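Local coordinates for tRNA (cytosine(72)-C(5))-methyltransferase (Pyrococcus horikoshii, PDB 5ZVE), which transfers a methyl group from S-adenosyl-L-methionine to the C5 position of cytosine 72 in several tRNAs, at residues Tyr1-Tyr13 / Glu21-Val33. Residues are numbered along the deposited sequence; the frame is centred on the assembly and turned at random.
Sequences YLEAFPKELREYY and EANKIMKKLREPV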
ATOM      1  N   TYR A   1     -19.500  -6.594  -8.930  1.00 39.92           N
ATOM      2  CA  TYR A   1     -18.387  -6.328  -8.024  1.00 37.12           C
ATOM      3  C   TYR A   1     -18.818  -6.291  -6.557  1.00 35.70           C
ATOM      4  O   TYR A   1     -18.015  -6.575  -5.670  1.00 36.77           O
ATOM      5  CB  TYR A   1     -17.695  -5.015  -8.402  1.00 36.76           C
ATOM      6  CG  TYR A   1     -18.610  -3.810  -8.454  1.00 35.67           C
ATOM      7  CD1 TYR A   1     -18.886  -3.069  -7.308  1.00 38.27           C
ATOM      8  CD2 TYR A   1     -19.185  -3.401  -9.653  1.00 36.79           C
ATOM      9  CE1 TYR A   1     -19.715  -1.962  -7.355  1.00 36.13           C
ATOM     10  CE2 TYR A   1     -20.018  -2.298  -9.708  1.00 37.07           C
ATOM     11  CZ  TYR A   1     -20.281  -1.585  -8.557  1.00 37.60           C
ATOM     12  OH  TYR A   1     -21.108  -0.486  -8.608  1.00 48.12           O
ATOM     13  N   LEU A   2     -20.079  -5.944  -6.309  1.00 34.77           N
ATOM     14  CA  LEU A   2     -20.606  -5.812  -4.947  1.00 35.33           C
ATOM     15  C   LEU A   2     -20.391  -7.063  -4.104  1.00 36.95           C
ATOM     16  O   LEU A   2     -20.254  -6.991  -2.883  1.00 37.01           O
ATOM     17  CB  LEU A   2     -22.098  -5.475  -4.985  1.00 35.22           C
ATOM     18  CG  LEU A   2     -22.469  -4.143  -5.635  1.00 38.01           C
ATOM     19  CD1 LEU A   2     -23.977  -3.998  -5.729  1.00 43.24           C
ATOM     20  CD2 LEU A   2     -21.870  -2.999  -4.843  1.00 38.50           C
ATOM     21  N   GLU A   3     -20.358  -8.210  -4.773  1.00 41.21           N
ATOM     22  CA  GLU A   3     -20.205  -9.498  -4.114  1.00 40.94           C
ATOM     23  C   GLU A   3     -18.885  -9.624  -3.352  1.00 36.14           C
ATOM     24  O   GLU A   3     -18.777 -10.412  -2.409  1.00 38.88           O
ATOM     25  CB  GLU A   3     -20.326 -10.625  -5.141  1.00 47.07           C
ATOM     26  CG  GLU A   3     -19.065 -10.873  -5.971  1.00 37.27           C
ATOM     27  CD  GLU A   3     -19.131 -10.240  -7.341  1.00 45.16           C
ATOM     28  OE1 GLU A   3     -19.837  -9.218  -7.489  1.00 52.20           O
ATOM     29  OE2 GLU A   3     -18.476 -10.765  -8.271  1.00 47.05           O
ATOM     30  N   ALA A   4     -17.881  -8.862  -3.772  1.00 34.23           N
ATOM     31  CA  ALA A   4     -16.571  -8.899  -3.131  1.00 33.56           C
ATOM     32  C   ALA A   4     -16.602  -8.345  -1.710  1.00 28.83           C
ATOM     33  O   ALA A   4     -15.659  -8.539  -0.940  1.00 26.68           O
ATOM     34  CB  ALA A   4     -15.575  -8.133  -3.954  1.00 30.29           C
ATOM     35  N   PHE A   5     -17.687  -7.656  -1.372  1.00 25.74           N
ATOM     36  CA  PHE A   5     -17.806  -6.989  -0.082  1.00 31.61           C
ATOM     37  C   PHE A   5     -18.983  -7.549   0.701  1.00 30.50           C
ATOM     38  O   PHE A   5     -20.092  -7.622   0.176  1.00 34.08           O
ATOM     39  CB  PHE A   5     -17.977  -5.477  -0.273  1.00 28.03           C
ATOM     40  CG  PHE A   5     -16.915  -4.852  -1.134  1.00 27.13           C
ATOM     41  CD1 PHE A   5     -17.046  -4.826  -2.514  1.00 27.73           C
ATOM     42  CD2 PHE A   5     -15.787  -4.291  -0.563  1.00 25.41           C
ATOM     43  CE1 PHE A   5     -16.066  -4.262  -3.306  1.00 26.34           C
ATOM     44  CE2 PHE A   5     -14.806  -3.720  -1.350  1.00 28.22           C
ATOM     45  CZ  PHE A   5     -14.946  -3.706  -2.723  1.00 22.68           C
ATOM     46  N   PRO A   6     -18.745  -7.950   1.958  1.00 28.31           N
ATOM     47  CA  PRO A   6     -19.821  -8.474   2.805  1.00 33.94           C
ATOM     48  C   PRO A   6     -20.928  -7.439   2.953  1.00 35.59           C
ATOM     49  O   PRO A   6     -20.651  -6.244   2.862  1.00 35.19           O
ATOM     50  CB  PRO A   6     -19.125  -8.755   4.141  1.00 31.78           C
ATOM     51  CG  PRO A   6     -17.872  -7.953   4.108  1.00 34.48           C
ATOM     52  CD  PRO A   6     -17.462  -7.872   2.674  1.00 31.61           C
ATOM     53  N   LYS A   7     -22.158  -7.894   3.166  1.00 34.90           N
ATOM     54  CA  LYS A   7     -23.329  -7.028   3.102  1.00 35.92           C
ATOM     55  C   LYS A   7     -23.300  -5.892   4.121  1.00 36.35           C
ATOM     56  O   LYS A   7     -23.626  -4.753   3.785  1.00 40.77           O
ATOM     57  CB  LYS A   7     -24.604  -7.852   3.297  1.00 41.04           C
ATOM     58  CG  LYS A   7     -25.886  -7.047   3.169  1.00 41.38           C
ATOM     59  CD  LYS A   7     -26.288  -6.931   1.714  1.00 47.91           C
ATOM     60  CE  LYS A   7     -27.313  -5.839   1.476  1.00 50.90           C
ATOM     61  NZ  LYS A   7     -28.596  -6.112   2.175  1.00 63.50           N
ATOM     62  N   GLU A   8     -22.913  -6.190   5.358  1.00 35.11           N
ATOM     63  CA  GLU A   8     -22.931  -5.166   6.399  1.00 37.80           C
ATOM     64  C   GLU A   8     -21.915  -4.060   6.123  1.00 36.82           C
ATOM     65  O   GLU A   8     -22.159  -2.901   6.445  1.00 31.74           O
ATOM     66  CB  GLU A   8     -22.687  -5.770   7.785  1.00 37.04           C
ATOM     67  CG  GLU A   8     -21.406  -6.556   7.943  1.00 41.39           C
ATOM     68  CD  GLU A   8     -21.063  -6.784   9.405  1.00 49.75           C
ATOM     69  OE1 GLU A   8     -20.041  -7.445   9.690  1.00 52.32           O
ATOM     70  OE2 GLU A   8     -21.815  -6.294  10.275  1.00 55.75           O
ATOM     71  N   LEU A   9     -20.778  -4.418   5.534  1.00 38.75           N
ATOM     72  CA  LEU A   9     -19.798  -3.419   5.124  1.00 34.06           C
ATOM     73  C   LEU A   9     -20.352  -2.559   3.992  1.00 35.47           C
ATOM     74  O   LEU A   9     -20.129  -1.346   3.951  1.00 35.43           O
ATOM     75  CB  LEU A   9     -18.483  -4.075   4.700  1.00 27.52           C
ATOM     76  CG  LEU A   9     -17.394  -3.099   4.245  1.00 31.17           C
ATOM     77  CD1 LEU A   9     -16.978  -2.192   5.389  1.00 29.69           C
ATOM     78  CD2 LEU A   9     -16.195  -3.840   3.688  1.00 35.73           C
ATOM     79  N   ARG A  10     -21.053  -3.194   3.057  1.00 35.25           N
ATOM     80  CA  ARG A  10     -21.680  -2.472   1.953  1.00 32.87           C
ATOM     81  C   ARG A  10     -22.667  -1.440   2.481  1.00 35.56           C
ATOM     82  O   ARG A  10     -22.679  -0.296   2.027  1.00 32.16           O
ATOM     83  CB  ARG A  10     -22.373  -3.434   0.987  1.00 34.34           C
ATOM     84  CG  ARG A  10     -21.421  -4.432   0.359  1.00 34.94           C
ATOM     85  CD  ARG A  10     -21.885  -4.880  -1.014  1.00 37.92           C
ATOM     86  NE  ARG A  10     -23.228  -5.446  -1.025  1.00 38.34           N
ATOM     87  CZ  ARG A  10     -23.492  -6.746  -0.914  1.00 48.97           C
ATOM     88  NH1 ARG A  10     -24.745  -7.172  -0.954  1.00 53.09           N
ATOM     89  NH2 ARG A  10     -22.505  -7.621  -0.768  1.00 46.03           N
ATOM     90  N   GLU A  11     -23.495  -1.855   3.438  1.00 34.88           N
ATOM     91  CA  GLU A  11     -24.422  -0.944   4.101  1.00 37.39           C
ATOM     92  C   GLU A  11     -23.666   0.162   4.826  1.00 33.95           C
ATOM     93  O   GLU A  11     -24.099   1.311   4.846  1.00 34.74           O
ATOM     94  CB  GLU A  11     -25.319  -1.701   5.093  1.00 38.51           C
ATOM     95  CG  GLU A  11     -26.194  -2.780   4.466  1.00 45.41           C
ATOM     96  CD  GLU A  11     -27.196  -2.222   3.474  1.00 50.91           C
ATOM     97  OE1 GLU A  11     -27.502  -1.011   3.545  1.00 58.25           O
ATOM     98  OE2 GLU A  11     -27.680  -2.989   2.617  1.00 58.58           O
ATOM     99  N   TYR A  12     -22.531  -0.199   5.416  1.00 34.62           N
ATOM    100  CA  TYR A  12     -21.695   0.758   6.122  1.00 32.15           C
ATOM    101  C   TYR A  12     -21.215   1.836   5.156  1.00 33.82           C
ATOM    102  O   TYR A  12     -21.349   3.030   5.431  1.00 33.30           O
ATOM    103  CB  TYR A  12     -20.507   0.051   6.786  1.00 30.10           C
ATOM    104  CG  TYR A  12     -19.519   0.986   7.449  1.00 29.11           C
ATOM    105  CD1 TYR A  12     -19.687   1.389   8.766  1.00 23.64           C
ATOM    106  CD2 TYR A  12     -18.418   1.466   6.752  1.00 30.87           C
ATOM    107  CE1 TYR A  12     -18.782   2.249   9.370  1.00 31.32           C
ATOM    108  CE2 TYR A  12     -17.517   2.320   7.340  1.00 25.22           C
ATOM    109  CZ  TYR A  12     -17.698   2.711   8.646  1.00 31.58           C
ATOM    110  OH  TYR A  12     -16.786   3.565   9.218  1.00 25.76           O
ATOM    111  N   TYR A  13     -20.674   1.406   4.020  1.00 29.91           N
ATOM    112  CA  TYR A  13     -20.205   2.335   2.995  1.00 33.55           C
ATOM    113  C   TYR A  13     -21.331   3.237   2.493  1.00 35.68           C
ATOM    114  O   TYR A  13     -21.149   4.449   2.371  1.00 37.34           O
ATOM    115  CB  TYR A  13     -19.582   1.580   1.821  1.00 27.36           C
ATOM    116  CG  TYR A  13     -18.226   0.973   2.113  1.00 26.72           C
ATOM    117  CD1 TYR A  13     -17.385   1.520   3.076  1.00 28.60           C
ATOM    118  CD2 TYR A  13     -17.783  -0.146   1.418  1.00 27.87           C
ATOM    119  CE1 TYR A  13     -16.145   0.963   3.340  1.00 25.18           C
ATOM    120  CE2 TYR A  13     -16.550  -0.706   1.672  1.00 26.90           C
ATOM    121  CZ  TYR A  13     -15.735  -0.151   2.632  1.00 24.91           C
ATOM    122  OH  TYR A  13     -14.505  -0.715   2.876  1.00 28.28           O
ATOM    123  N   GLU A  21     -21.695   7.106  -4.370  1.00 35.45           N
ATOM    124  CA  GLU A  21     -20.261   7.138  -4.118  1.00 37.12           C
ATOM    125  C   GLU A  21     -19.745   5.805  -3.591  1.00 37.76           C
ATOM    126  O   GLU A  21     -18.657   5.366  -3.969  1.00 33.39           O
ATOM    127  CB  GLU A  21     -19.920   8.263  -3.143  1.00 37.62           C
ATOM    128  CG  GLU A  21     -20.157   9.636  -3.723  1.00 35.72           C
ATOM    129  CD  GLU A  21     -19.154   9.976  -4.803  1.00 39.37           C
ATOM    130  OE1 GLU A  21     -17.958  10.120  -4.473  1.00 33.57           O
ATOM    131  OE2 GLU A  21     -19.556  10.085  -5.983  1.00 46.35           O
ATOM    132  N   ALA A  22     -20.526   5.171  -2.719  1.00 35.38           N
ATOM    133  CA  ALA A  22     -20.175   3.862  -2.176  1.00 34.55           C
ATOM    134  C   ALA A  22     -20.016   2.830  -3.286  1.00 32.55           C
ATOM    135  O   ALA A  22     -19.109   1.999  -3.246  1.00 32.67           O
ATOM    136  CB  ALA A  22     -21.225   3.396  -1.176  1.00 29.12           C
ATOM    137  N   ASN A  23     -20.907   2.879  -4.270  1.00 31.86           N
ATOM    138  CA  ASN A  23     -20.855   1.933  -5.379  1.00 36.06           C
ATOM    139  C   ASN A  23     -19.650   2.188  -6.280  1.00 31.44           C
ATOM    140  O   ASN A  23     -19.031   1.245  -6.780  1.00 31.88           O
ATOM    141  CB  ASN A  23     -22.150   1.986  -6.198  1.00 36.56           C
ATOM    142  CG  ASN A  23     -23.284   1.199  -5.552  1.00 41.35           C
ATOM    143  OD1 ASN A  23     -23.056   0.201  -4.869  1.00 41.22           O
ATOM    144  ND2 ASN A  23     -24.512   1.650  -5.768  1.00 43.83           N
ATOM    145  N   LYS A  24     -19.319   3.462  -6.478  1.00 31.26           N
ATOM    146  CA  LYS A  24     -18.157   3.845  -7.282  1.00 28.31           C
ATOM    147  C   LYS A  24     -16.853   3.444  -6.607  1.00 26.86           C
ATOM    148  O   LYS A  24     -15.894   3.063  -7.271  1.00 26.18           O
ATOM    149  CB  LYS A  24     -18.148   5.352  -7.547  1.00 33.39           C
ATOM    150  CG  LYS A  24     -19.191   5.828  -8.539  1.00 40.06           C
ATOM    151  CD  LYS A  24     -19.346   7.341  -8.483  1.00 40.73           C
ATOM    152  CE  LYS A  24     -20.407   7.821  -9.458  1.00 45.27           C
ATOM    153  NZ  LYS A  24     -20.617   9.292  -9.370  1.00 50.20           N
ATOM    154  N   ILE A  25     -16.819   3.546  -5.283  1.00 26.54           N
ATOM    155  CA  ILE A  25     -15.627   3.209  -4.516  1.00 27.27           C
ATOM    156  C   ILE A  25     -15.388   1.699  -4.539  1.00 24.86           C
ATOM    157  O   ILE A  25     -14.278   1.237  -4.812  1.00 26.80           O
ATOM    158  CB  ILE A  25     -15.740   3.696  -3.061  1.00 29.88           C
ATOM    159  CG1 ILE A  25     -15.510   5.206  -2.988  1.00 26.00           C
ATOM    160  CG2 ILE A  25     -14.755   2.956  -2.162  1.00 27.74           C
ATOM    161  CD1 ILE A  25     -16.192   5.875  -1.809  1.00 32.16           C
ATOM    162  N   MET A  26     -16.437   0.932  -4.276  1.00 25.30           N
ATOM    163  CA  MET A  26     -16.321  -0.521  -4.265  1.00 26.37           C
ATOM    164  C   MET A  26     -15.971  -1.066  -5.645  1.00 24.76           C
ATOM    165  O   MET A  26     -15.169  -1.988  -5.763  1.00 28.53           O
ATOM    166  CB  MET A  26     -17.612  -1.155  -3.751  1.00 25.93           C
ATOM    167  CG  MET A  26     -17.738  -1.122  -2.244  1.00 27.07           C
ATOM    168  SD  MET A  26     -19.214  -1.954  -1.633  1.00 29.98           S
ATOM    169  CE  MET A  26     -20.505  -0.865  -2.223  1.00 29.20           C
ATOM    170  N   LYS A  27     -16.562  -0.488  -6.684  1.00 27.77           N
ATOM    171  CA  LYS A  27     -16.257  -0.895  -8.052  1.00 27.59           C
ATOM    172  C   LYS A  27     -14.777  -0.717  -8.369  1.00 28.34           C
ATOM    173  O   LYS A  27     -14.141  -1.606  -8.932  1.00 24.78           O
ATOM    174  CB  LYS A  27     -17.097  -0.109  -9.058  1.00 27.60           C
ATOM    175  CG  LYS A  27     -16.834  -0.516 -10.505  1.00 31.30           C
ATOM    176  CD  LYS A  27     -17.596   0.355 -11.490  1.00 34.76           C
ATOM    177  CE  LYS A  27     -16.997   0.260 -12.891  1.00 45.53           C
ATOM    178  NZ  LYS A  27     -17.615   1.241 -13.832  1.00 50.52           N
ATOM    179  N   LYS A  28     -14.233   0.444  -8.018  1.00 27.43           N
ATOM    180  CA  LYS A  28     -12.836   0.742  -8.309  1.00 21.26           C
ATOM    181  C   LYS A  28     -11.887  -0.023  -7.393  1.00 22.13           C
ATOM    182  O   LYS A  28     -10.790  -0.397  -7.811  1.00 20.22           O
ATOM    183  CB  LYS A  28     -12.582   2.247  -8.207  1.00 24.06           C
ATOM    184  CG  LYS A  28     -13.185   3.031  -9.359  1.00 27.09           C
ATOM    185  CD  LYS A  28     -13.055   2.257 -10.667  1.00 22.72           C
ATOM    186  CE  LYS A  28     -13.572   3.057 -11.850  1.00 26.49           C
ATOM    187  NZ  LYS A  28     -13.475   2.281 -13.119  1.00 35.57           N
ATOM    188  N   LEU A  29     -12.316  -0.267  -6.153  1.00 20.76           N
ATOM    189  CA  LEU A  29     -11.514  -1.023  -5.194  1.00 24.83           C
ATOM    190  C   LEU A  29     -11.203  -2.431  -5.696  1.00 24.27           C
ATOM    191  O   LEU A  29     -10.182  -3.019  -5.329  1.00 22.75           O
ATOM    192  CB  LEU A  29     -12.223  -1.115  -3.837  1.00 24.76           C
ATOM    193  CG  LEU A  29     -12.069   0.046  -2.853  1.00 27.67           C
ATOM    194  CD1 LEU A  29     -12.825  -0.249  -1.558  1.00 24.23           C
ATOM    195  CD2 LEU A  29     -10.602   0.316  -2.568  1.00 21.36           C
ATOM    196  N   ARG A  30     -12.073  -2.965  -6.545  1.00 21.91           N
ATOM    197  CA  ARG A  30     -11.873  -4.315  -7.062  1.00 25.45           C
ATOM    198  C   ARG A  30     -10.750  -4.365  -8.092  1.00 25.06           C
ATOM    199  O   ARG A  30     -10.233  -5.434  -8.400  1.00 30.22           O
ATOM    200  CB  ARG A  30     -13.163  -4.852  -7.687  1.00 30.97           C
ATOM    201  CG  ARG A  30     -13.177  -6.369  -7.874  1.00 35.87           C
ATOM    202  CD  ARG A  30     -14.087  -7.008  -6.869  1.00 34.34           C
ATOM    203  NE  ARG A  30     -13.927  -8.458  -6.758  1.00 33.52           N
ATOM    204  CZ  ARG A  30     -14.609  -9.361  -7.457  1.00 28.60           C
ATOM    205  NH1 ARG A  30     -15.526  -8.984  -8.337  1.00 25.71           N
ATOM    206  NH2 ARG A  30     -14.379 -10.650  -7.253  1.00 32.58           N
ATOM    207  N   GLU A  31     -10.357  -3.199  -8.596  1.00 22.63           N
ATOM    208  CA  GLU A  31      -9.356  -3.107  -9.655  1.00 23.36           C
ATOM    209  C   GLU A  31      -8.016  -2.592  -9.127  1.00 22.90           C
ATOM    210  O   GLU A  31      -7.971  -1.906  -8.102  1.00 20.62           O
ATOM    211  CB  GLU A  31      -9.849  -2.183 -10.774  1.00 20.39           C
ATOM    212  CG  GLU A  31     -11.269  -2.444 -11.257  1.00 24.96           C
ATOM    213  CD  GLU A  31     -11.718  -1.423 -12.291  1.00 27.88           C
ATOM    214  OE1 GLU A  31     -10.954  -0.471 -12.561  1.00 27.88           O
ATOM    215  OE2 GLU A  31     -12.835  -1.566 -12.831  1.00 31.97           O
ATOM    216  N   PRO A  32      -6.917  -2.927  -9.824  1.00 22.66           N
ATOM    217  CA  PRO A  32      -5.615  -2.358  -9.459  1.00 15.74           C
ATOM    218  C   PRO A  32      -5.607  -0.852  -9.682  1.00 20.26           C
ATOM    219  O   PRO A  32      -6.442  -0.348 -10.436  1.00 20.20           O
ATOM    220  CB  PRO A  32      -4.633  -3.063 -10.406  1.00 18.34           C
ATOM    221  CG  PRO A  32      -5.381  -4.255 -10.939  1.00 19.53           C
ATOM    222  CD  PRO A  32      -6.817  -3.854 -10.962  1.00 20.77           C
ATOM    223  N   VAL A  33      -4.683  -0.147  -9.041  1.00 17.13           N
ATOM    224  CA  VAL A  33      -4.612   1.297  -9.210  1.00 22.10           C
ATOM    225  C   VAL A  33      -4.365   1.610 -10.680  1.00 25.13           C
ATOM    226  O   VAL A  33      -3.673   0.860 -11.379  1.00 20.40           O
ATOM    227  CB  VAL A  33      -3.518   1.936  -8.326  1.00 22.14           C
ATOM    228  CG1 VAL A  33      -3.810   1.660  -6.848  1.00 20.87           C
ATOM    229  CG2 VAL A  33      -2.135   1.437  -8.711  1.00 17.98           C
TER
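Met26 lies against Phe5 and Tyr13 where the N-terminal turn 1-5 and the start of helix 7-17 pack on helix 19-29, two consecutive helices in the N-terminal ferredoxin-like region of this RsmB/NOP-family methyltransferase. The axes of the 7-13 and 21-29 segments come within 9.8 Å, their N-to-C directions 128° apart. Met26 CG sits over the centre of the Phe5 ring, 3.6 Å from the centroid. Met26 SD lies over the same face, toward Phe5 CG and CD1, a Met-aromatic contact. The same sulfur meets the Tyr13 ring at its edge, in plane. Met26 bends at chi3 (-68°), which carries CE to Leu2 CD2. Leu29 CB meets the Phe5 ring at its edge. The Tyr1 ring lays one face on Lys27, with CB 3.5 Å from the centroid in a CH-pi contact. With an alanine at Tyr1, the Lys27 methylenes would probably lose their aromatic cover, and Asn23 O the nearby ring. Arg30 NE bonds Leu285 O, and its guanidinium makes a cation-pi contact with Trp286. Ala4 CB packs over one guanidinium face, 3.3 Å from Arg30 NE. The Glu3 carboxylate, turned 67° from the guanidinium plane, forms a salt bridge of 3.4 Å from OE2 to Arg30 NH1, while its OE1 accepts from Tyr1 N.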